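Long-range contact in homoaconitase large subunit (Methanocaldococcus jannaschii, PDB 4KP2), which forms the iron-sulfur subunit of a hydro-lyase that interconverts (R)-homocitrate and homoisocitrate by way of cis-homoaconitate in 2-oxosuberate biosynthesis: residues A[241-253]-A[262-274]. Numbering follows the deposited sequence.
Sequences VIEADEITYDYLK and DIAKLKKERITVN
With CG turned beside the backbone N and anti to the carbonyl carbon (chi1 -58°), the ring of Tyr249 drops from helix 246-253 between Leu266 and Lys267, while Arg270, fully extended from its backbone, runs past the phenol to the start of that helix. Lys267 lays its CG over one face of the Tyr249 ring, 4.0 Å from the centroid, in a CH-pi contact. Its chain then bends at chi3 and chi4 and carries NZ back to Glu246, where OE2 takes the ammonium on its syn side at 2.9 Å. The other carboxylate oxygen, Glu246 OE1, meets Arg270 NH1 in a weak bond of 3.3 Å, the two planes inclined by 53°. One carboxylate thus bridges both cations in a salt-bridge network. The Arg270 guanidinium also has Asp245 CA over one face; the Asp245 carboxylate itself turns to Arg225 and, from the N-cap position, accepts a weak capping bond from Thr248 N. Deeper in, Tyr249 CE1 touches Leu266 CB at 3.9 Å, and Leu252 CD1 meets Leu266 CD1. Lys253 CG packs on Ile263 CD1 at 3.6 Å, closing the far end.

Beyond the helices, Glu243 stretches across to 271-273, where its OE1 accepts from Val273 N at 2.9 Å, the donor lying well above the carboxylate plane, and its OE2 rests against Thr272 CG2. An alanine in place of Glu243 would probably leave the Val273 amide without this acceptor and the extended loop 271-273 less firmly held to the loop leading into helix 246-253. The example illustrates a helical hairpin: a short helix and a weakly bonded one, running in roughly opposite directions at 143°, joined by an apolar seam with a salt-bridge network at its edge, following strand 239-242 of a mixed sheet in this aconitase-family subunit.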
ATOM      1  N   VAL A 241     -31.304  -4.831   6.827  1.00 43.23           N
ATOM      2  CA  VAL A 241     -31.975  -3.920   5.905  1.00 42.70           C
ATOM      3  C   VAL A 241     -32.529  -2.676   6.605  1.00 44.82           C
ATOM      4  O   VAL A 241     -33.038  -2.749   7.725  1.00 44.41           O
ATOM      5  CB  VAL A 241     -33.092  -4.646   5.111  1.00 42.63           C
ATOM      6  CG1 VAL A 241     -34.224  -5.079   6.032  1.00 48.48           C
ATOM      7  CG2 VAL A 241     -33.612  -3.769   3.980  1.00 40.68           C
ATOM      8  N   ILE A 242     -32.405  -1.532   5.937  1.00 47.18           N
ATOM      9  CA  ILE A 242     -32.925  -0.271   6.451  1.00 41.98           C
ATOM     10  C   ILE A 242     -33.874   0.364   5.438  1.00 41.95           C
ATOM     11  O   ILE A 242     -33.567   0.435   4.248  1.00 44.80           O
ATOM     12  CB  ILE A 242     -31.784   0.715   6.781  1.00 47.46           C
ATOM     13  CG1 ILE A 242     -30.968   0.200   7.967  1.00 46.29           C
ATOM     14  CG2 ILE A 242     -32.333   2.099   7.089  1.00 44.38           C
ATOM     15  CD1 ILE A 242     -29.869   1.133   8.403  1.00 49.13           C
ATOM     16  N   GLU A 243     -35.028   0.817   5.922  1.00 54.82           N
ATOM     17  CA  GLU A 243     -36.040   1.435   5.075  1.00 49.72           C
ATOM     18  C   GLU A 243     -35.498   2.662   4.348  1.00 50.27           C
ATOM     19  O   GLU A 243     -34.835   3.510   4.947  1.00 53.30           O
ATOM     20  CB  GLU A 243     -37.263   1.811   5.913  1.00 57.86           C
ATOM     21  CG  GLU A 243     -38.433   2.360   5.116  1.00 62.56           C
ATOM     22  CD  GLU A 243     -39.641   2.642   5.986  1.00 64.51           C
ATOM     23  OE1 GLU A 243     -40.253   1.675   6.487  1.00 58.15           O
ATOM     24  OE2 GLU A 243     -39.973   3.831   6.174  1.00 67.88           O
ATOM     25  N   ALA A 244     -35.783   2.745   3.052  1.00 55.17           N
ATOM     26  CA  ALA A 244     -35.286   3.835   2.222  1.00 49.71           C
ATOM     27  C   ALA A 244     -36.095   5.112   2.423  1.00 55.37           C
ATOM     28  O   ALA A 244     -37.321   5.075   2.515  1.00 62.89           O
ATOM     29  CB  ALA A 244     -35.295   3.428   0.758  1.00 44.12           C
ATOM     30  N   ASP A 245     -35.398   6.240   2.488  1.00 58.00           N
ATOM     31  CA  ASP A 245     -36.051   7.530   2.661  1.00 59.45           C
ATOM     32  C   ASP A 245     -35.367   8.598   1.817  1.00 63.25           C
ATOM     33  O   ASP A 245     -34.570   8.284   0.935  1.00 63.38           O
ATOM     34  CB  ASP A 245     -36.045   7.940   4.134  1.00 55.56           C
ATOM     35  CG  ASP A 245     -34.648   8.178   4.668  1.00 59.80           C
ATOM     36  OD1 ASP A 245     -33.691   7.592   4.119  1.00 57.20           O
ATOM     37  OD2 ASP A 245     -34.506   8.951   5.639  1.00 61.45           O
ATOM     38  N   GLU A 246     -35.680   9.859   2.101  1.00 64.57           N
ATOM     39  CA  GLU A 246     -35.127  10.982   1.349  1.00 64.04           C
ATOM     40  C   GLU A 246     -33.605  11.053   1.440  1.00 64.49           C
ATOM     41  O   GLU A 246     -32.939  11.465   0.491  1.00 65.13           O
ATOM     42  CB  GLU A 246     -35.740  12.300   1.825  1.00 64.09           C
ATOM     43  CG  GLU A 246     -36.734  12.911   0.850  1.00 65.58           C
ATOM     44  CD  GLU A 246     -37.979  12.064   0.670  1.00 75.72           C
ATOM     45  OE1 GLU A 246     -38.326  11.303   1.599  1.00 75.09           O
ATOM     46  OE2 GLU A 246     -38.612  12.162  -0.403  1.00 70.88           O
ATOM     47  N   ILE A 247     -33.064  10.653   2.586  1.00 59.96           N
ATOM     48  CA  ILE A 247     -31.620  10.647   2.788  1.00 57.05           C
ATOM     49  C   ILE A 247     -30.961   9.646   1.844  1.00 60.16           C
ATOM     50  O   ILE A 247     -29.862   9.881   1.337  1.00 58.94           O
ATOM     51  CB  ILE A 247     -31.259  10.309   4.246  1.00 54.64           C
ATOM     52  CG1 ILE A 247     -31.919  11.308   5.197  1.00 50.66           C
ATOM     53  CG2 ILE A 247     -29.749  10.305   4.443  1.00 51.17           C
ATOM     54  CD1 ILE A 247     -31.565  11.092   6.649  1.00 47.22           C
ATOM     55  N   THR A 248     -31.649   8.535   1.604  1.00 61.98           N
ATOM     56  CA  THR A 248     -31.157   7.512   0.690  1.00 60.21           C
ATOM     57  C   THR A 248     -31.107   8.043  -0.740  1.00 56.61           C
ATOM     58  O   THR A 248     -30.157   7.776  -1.477  1.00 55.91           O
ATOM     59  CB  THR A 248     -32.036   6.245   0.734  1.00 55.58           C
ATOM     60  OG1 THR A 248     -32.131   5.773   2.083  1.00 50.02           O
ATOM     61  CG2 THR A 248     -31.445   5.150  -0.141  1.00 58.59           C
ATOM     62  N   TYR A 249     -32.130   8.801  -1.126  1.00 57.17           N
ATOM     63  CA  TYR A 249     -32.195   9.360  -2.472  1.00 58.26           C
ATOM     64  C   TYR A 249     -31.159  10.464  -2.677  1.00 59.02           C
ATOM     65  O   TYR A 249     -30.635  10.633  -3.778  1.00 56.11           O
ATOM     66  CB  TYR A 249     -33.597   9.894  -2.772  1.00 59.08           C
ATOM     67  CG  TYR A 249     -34.693   8.861  -2.642  1.00 61.83           C
ATOM     68  CD1 TYR A 249     -34.674   7.702  -3.407  1.00 62.16           C
ATOM     69  CD2 TYR A 249     -35.754   9.052  -1.768  1.00 67.62           C
ATOM     70  CE1 TYR A 249     -35.677   6.756  -3.294  1.00 66.73           C
ATOM     71  CE2 TYR A 249     -36.760   8.113  -1.647  1.00 70.55           C
ATOM     72  CZ  TYR A 249     -36.717   6.967  -2.413  1.00 70.81           C
ATOM     73  OH  TYR A 249     -37.719   6.030  -2.297  1.00 59.93           O
ATOM     74  N   ASP A 250     -30.869  11.210  -1.615  1.00 62.78           N
ATOM     75  CA  ASP A 250     -29.887  12.287  -1.681  1.00 61.90           C
ATOM     76  C   ASP A 250     -28.492  11.739  -1.953  1.00 60.38           C
ATOM     77  O   ASP A 250     -27.685  12.376  -2.631  1.00 61.81           O
ATOM     78  CB  ASP A 250     -29.890  13.102  -0.386  1.00 62.67           C
ATOM     79  CG  ASP A 250     -31.176  13.878  -0.186  1.00 62.99           C
ATOM     80  OD1 ASP A 250     -31.818  14.238  -1.195  1.00 63.83           O
ATOM     81  OD2 ASP A 250     -31.546  14.130   0.980  1.00 63.05           O
ATOM     82  N   TYR A 251     -28.214  10.554  -1.418  1.00 60.72           N
ATOM     83  CA  TYR A 251     -26.935   9.892  -1.631  1.00 59.36           C
ATOM     84  C   TYR A 251     -26.806   9.423  -3.074  1.00 57.57           C
ATOM     85  O   TYR A 251     -25.710   9.395  -3.634  1.00 61.01           O
ATOM     86  CB  TYR A 251     -26.795   8.705  -0.679  1.00 55.84           C
ATOM     87  CG  TYR A 251     -25.545   7.879  -0.890  1.00 54.90           C
ATOM     88  CD1 TYR A 251     -24.328   8.276  -0.353  1.00 53.83           C
ATOM     89  CD2 TYR A 251     -25.586   6.695  -1.617  1.00 59.74           C
ATOM     90  CE1 TYR A 251     -23.185   7.521  -0.542  1.00 55.84           C
ATOM     91  CE2 TYR A 251     -24.450   5.937  -1.811  1.00 54.13           C
ATOM     92  CZ  TYR A 251     -23.252   6.353  -1.271  1.00 59.20           C
ATOM     93  OH  TYR A 251     -22.119   5.597  -1.463  1.00 56.85           O
ATOM     94  N   LEU A 252     -27.935   9.057  -3.674  1.00 54.71           N
ATOM     95  CA  LEU A 252     -27.949   8.586  -5.052  1.00 56.76           C
ATOM     96  C   LEU A 252     -27.836   9.751  -6.030  1.00 61.18           C
ATOM     97  O   LEU A 252     -27.660   9.549  -7.231  1.00 67.65           O
ATOM     98  CB  LEU A 252     -29.214   7.772  -5.330  1.00 58.34           C
ATOM     99  CG  LEU A 252     -29.416   6.545  -4.436  1.00 52.78           C
ATOM    100  CD1 LEU A 252     -30.686   5.804  -4.817  1.00 54.79           C
ATOM    101  CD2 LEU A 252     -28.209   5.626  -4.515  1.00 48.38           C
ATOM    102  N   LYS A 253     -27.940  10.969  -5.508  1.00 59.96           N
ATOM    103  CA  LYS A 253     -27.767  12.164  -6.322  1.00 60.86           C
ATOM    104  C   LYS A 253     -26.311  12.606  -6.324  1.00 64.10           C
ATOM    105  O   LYS A 253     -25.768  13.004  -7.356  1.00 66.89           O
ATOM    106  CB  LYS A 253     -28.642  13.305  -5.802  1.00 64.77           C
ATOM    107  CG  LYS A 253     -30.131  13.070  -5.949  1.00 60.52           C
ATOM    108  CD  LYS A 253     -30.905  14.357  -5.733  1.00 60.18           C
ATOM    109  CE  LYS A 253     -30.580  14.976  -4.384  1.00 70.70           C
ATOM    110  NZ  LYS A 253     -31.271  16.282  -4.194  1.00 60.64           N
ATOM    111  N   ASP A 262     -35.484  11.377 -11.981  1.00 66.68           N
ATOM    112  CA  ASP A 262     -35.043  10.010 -11.719  1.00 67.08           C
ATOM    113  C   ASP A 262     -35.366   9.597 -10.289  1.00 64.97           C
ATOM    114  O   ASP A 262     -35.759   8.458 -10.034  1.00 64.85           O
ATOM    115  CB  ASP A 262     -33.541   9.863 -11.968  1.00 65.49           C
ATOM    116  CG  ASP A 262     -33.186   9.894 -13.441  1.00 66.55           C
ATOM    117  OD1 ASP A 262     -34.079   9.651 -14.280  1.00 76.35           O
ATOM    118  OD2 ASP A 262     -32.007  10.153 -13.762  1.00 59.01           O
ATOM    119  N   ILE A 263     -35.190  10.530  -9.359  1.00 64.33           N
ATOM    120  CA  ILE A 263     -35.481  10.283  -7.951  1.00 66.97           C
ATOM    121  C   ILE A 263     -36.978  10.057  -7.759  1.00 66.73           C
ATOM    122  O   ILE A 263     -37.398   9.216  -6.961  1.00 69.54           O
ATOM    123  CB  ILE A 263     -34.969  11.443  -7.061  1.00 69.24           C
ATOM    124  CG1 ILE A 263     -33.576  11.123  -6.516  1.00 65.77           C
ATOM    125  CG2 ILE A 263     -35.915  11.712  -5.902  1.00 69.21           C
ATOM    126  CD1 ILE A 263     -32.530  10.882  -7.582  1.00 69.72           C
ATOM    127  N   ALA A 264     -37.777  10.800  -8.517  1.00 63.30           N
ATOM    128  CA  ALA A 264     -39.225  10.648  -8.487  1.00 61.81           C
ATOM    129  C   ALA A 264     -39.629   9.272  -9.008  1.00 64.57           C
ATOM    130  O   ALA A 264     -40.615   8.691  -8.554  1.00 73.69           O
ATOM    131  CB  ALA A 264     -39.887  11.741  -9.308  1.00 59.45           C
ATOM    132  N   LYS A 265     -38.859   8.759  -9.963  1.00 61.72           N
ATOM    133  CA  LYS A 265     -39.116   7.441 -10.531  1.00 66.29           C
ATOM    134  C   LYS A 265     -38.799   6.326  -9.542  1.00 66.27           C
ATOM    135  O   LYS A 265     -39.295   5.208  -9.676  1.00 62.81           O
ATOM    136  CB  LYS A 265     -38.312   7.247 -11.817  1.00 64.77           C
ATOM    137  CG  LYS A 265     -38.866   8.006 -13.005  1.00 70.16           C
ATOM    138  CD  LYS A 265     -37.952   7.889 -14.211  1.00 69.01           C
ATOM    139  CE  LYS A 265     -38.633   8.414 -15.463  1.00 71.65           C
ATOM    140  NZ  LYS A 265     -39.150   9.796 -15.272  1.00 69.20           N
ATOM    141  N   LEU A 266     -37.969   6.634  -8.552  1.00 64.53           N
ATOM    142  CA  LEU A 266     -37.618   5.661  -7.527  1.00 68.64           C
ATOM    143  C   LEU A 266     -38.596   5.732  -6.360  1.00 63.32           C
ATOM    144  O   LEU A 266     -38.825   4.740  -5.667  1.00 61.20           O
ATOM    145  CB  LEU A 266     -36.191   5.888  -7.030  1.00 63.64           C
ATOM    146  CG  LEU A 266     -35.081   5.743  -8.073  1.00 70.21           C
ATOM    147  CD1 LEU A 266     -33.717   5.930  -7.427  1.00 72.02           C
ATOM    148  CD2 LEU A 266     -35.170   4.393  -8.770  1.00 63.26           C
ATOM    149  N   LYS A 267     -39.173   6.910  -6.148  1.00 59.91           N
ATOM    150  CA  LYS A 267     -40.130   7.102  -5.066  1.00 67.19           C
ATOM    151  C   LYS A 267     -41.477   6.465  -5.386  1.00 63.04           C
ATOM    152  O   LYS A 267     -42.280   6.214  -4.487  1.00 66.68           O
ATOM    153  CB  LYS A 267     -40.310   8.587  -4.754  1.00 69.24           C
ATOM    154  CG  LYS A 267     -39.086   9.249  -4.150  1.00 69.86           C
ATOM    155  CD  LYS A 267     -39.387  10.681  -3.747  1.00 62.28           C
ATOM    156  CE  LYS A 267     -40.494  10.735  -2.708  1.00 64.49           C
ATOM    157  NZ  LYS A 267     -40.135   9.978  -1.476  1.00 58.40           N
ATOM    158  N   LYS A 268     -41.725   6.203  -6.665  1.00 57.49           N
ATOM    159  CA  LYS A 268     -42.968   5.560  -7.070  1.00 62.79           C
ATOM    160  C   LYS A 268     -42.922   4.073  -6.740  1.00 58.31           C
ATOM    161  O   LYS A 268     -43.941   3.385  -6.777  1.00 64.65           O
ATOM    162  CB  LYS A 268     -43.234   5.764  -8.562  1.00 62.22           C
ATOM    163  CG  LYS A 268     -42.527   4.774  -9.466  1.00 59.28           C
ATOM    164  CD  LYS A 268     -43.070   4.856 -10.882  1.00 54.35           C
ATOM    165  CE  LYS A 268     -42.453   3.791 -11.769  1.00 58.12           C
ATOM    166  NZ  LYS A 268     -43.028   3.809 -13.143  1.00 55.79           N
ATOM    167  N   GLU A 269     -41.729   3.585  -6.416  1.00 56.08           N
ATOM    168  CA  GLU A 269     -41.547   2.196  -6.026  1.00 55.17           C
ATOM    169  C   GLU A 269     -41.046   2.115  -4.589  1.00 56.16           C
ATOM    170  O   GLU A 269     -40.521   1.085  -4.163  1.00 57.21           O
ATOM    171  CB  GLU A 269     -40.562   1.501  -6.967  1.00 51.31           C
ATOM    172  CG  GLU A 269     -40.941   1.589  -8.437  1.00 55.01           C
ATOM    173  CD  GLU A 269     -42.221   0.844  -8.764  1.00 64.69           C
ATOM    174  OE1 GLU A 269     -42.568  -0.104  -8.027  1.00 68.67           O
ATOM    175  OE2 GLU A 269     -42.883   1.208  -9.759  1.00 68.32           O
ATOM    176  N   ARG A 270     -41.212   3.207  -3.850  1.00 55.02           N
ATOM    177  CA  ARG A 270     -40.771   3.270  -2.460  1.00 55.79           C
ATOM    178  C   ARG A 270     -41.564   2.310  -1.580  1.00 57.93           C
ATOM    179  O   ARG A 270     -42.788   2.231  -1.673  1.00 67.25           O
ATOM    180  CB  ARG A 270     -40.892   4.700  -1.926  1.00 58.07           C
ATOM    181  CG  ARG A 270     -40.510   4.853  -0.460  1.00 61.86           C
ATOM    182  CD  ARG A 270     -40.560   6.308  -0.022  1.00 65.87           C
ATOM    183  NE  ARG A 270     -40.273   6.462   1.402  1.00 63.99           N
ATOM    184  CZ  ARG A 270     -40.183   7.631   2.026  1.00 66.28           C
ATOM    185  NH1 ARG A 270     -40.354   8.762   1.351  1.00 66.49           N
ATOM    186  NH2 ARG A 270     -39.920   7.671   3.325  1.00 63.71           N
ATOM    187  N   ILE A 271     -40.852   1.580  -0.725  1.00 54.57           N
ATOM    188  CA  ILE A 271     -41.482   0.622   0.174  1.00 59.13           C
ATOM    189  C   ILE A 271     -41.384   1.069   1.630  1.00 58.45           C
ATOM    190  O   ILE A 271     -40.289   1.228   2.170  1.00 62.51           O
ATOM    191  CB  ILE A 271     -40.861  -0.777   0.025  1.00 51.72           C
ATOM    192  CG1 ILE A 271     -41.089  -1.309  -1.392  1.00 50.02           C
ATOM    193  CG2 ILE A 271     -41.448  -1.730   1.054  1.00 52.49           C
ATOM    194  CD1 ILE A 271     -40.579  -2.716  -1.607  1.00 47.53           C
ATOM    195  N   THR A 272     -42.537   1.266   2.260  1.00 58.57           N
ATOM    196  CA  THR A 272     -42.595   1.737   3.637  1.00 65.28           C
ATOM    197  C   THR A 272     -43.230   0.680   4.537  1.00 71.40           C
ATOM    198  O   THR A 272     -44.027  -0.136   4.077  1.00 72.11           O
ATOM    199  CB  THR A 272     -43.406   3.041   3.736  1.00 67.81           C
ATOM    200  OG1 THR A 272     -43.106   3.878   2.612  1.00 70.35           O
ATOM    201  CG2 THR A 272     -43.081   3.788   5.022  1.00 68.32           C
ATOM    202  N   VAL A 273     -42.874   0.699   5.817  1.00 70.79           N
ATOM    203  CA  VAL A 273     -43.407  -0.257   6.783  1.00 72.94           C
ATOM    204  C   VAL A 273     -44.156   0.442   7.913  1.00 78.35           C
ATOM    205  O   VAL A 273     -43.633   1.362   8.542  1.00 80.17           O
ATOM    206  CB  VAL A 273     -42.284  -1.118   7.395  1.00 71.19           C
ATOM    207  CG1 VAL A 273     -42.818  -1.962   8.544  1.00 70.80           C
ATOM    208  CG2 VAL A 273     -41.647  -1.994   6.329  1.00 70.13           C
ATOM    209  N   ASN A 274     -45.384  -0.001   8.165  1.00 78.30           N
ATOM    210  CA  ASN A 274     -46.187   0.533   9.256  1.00 82.01           C
ATOM    211  C   ASN A 274     -46.020  -0.306  10.520  1.00 85.64           C
ATOM    212  O   ASN A 274     -45.982  -1.537  10.463  1.00 81.48           O
ATOM    213  CB  ASN A 274     -47.660   0.588   8.845  1.00 76.77           C
ATOM    214  CG  ASN A 274     -48.492   1.499   9.736  1.00 82.58           C
ATOM    215  OD1 ASN A 274     -48.204   1.672  10.921  1.00 77.02           O
ATOM    216  ND2 ASN A 274     -49.539   2.080   9.163  1.00 77.59           N
TER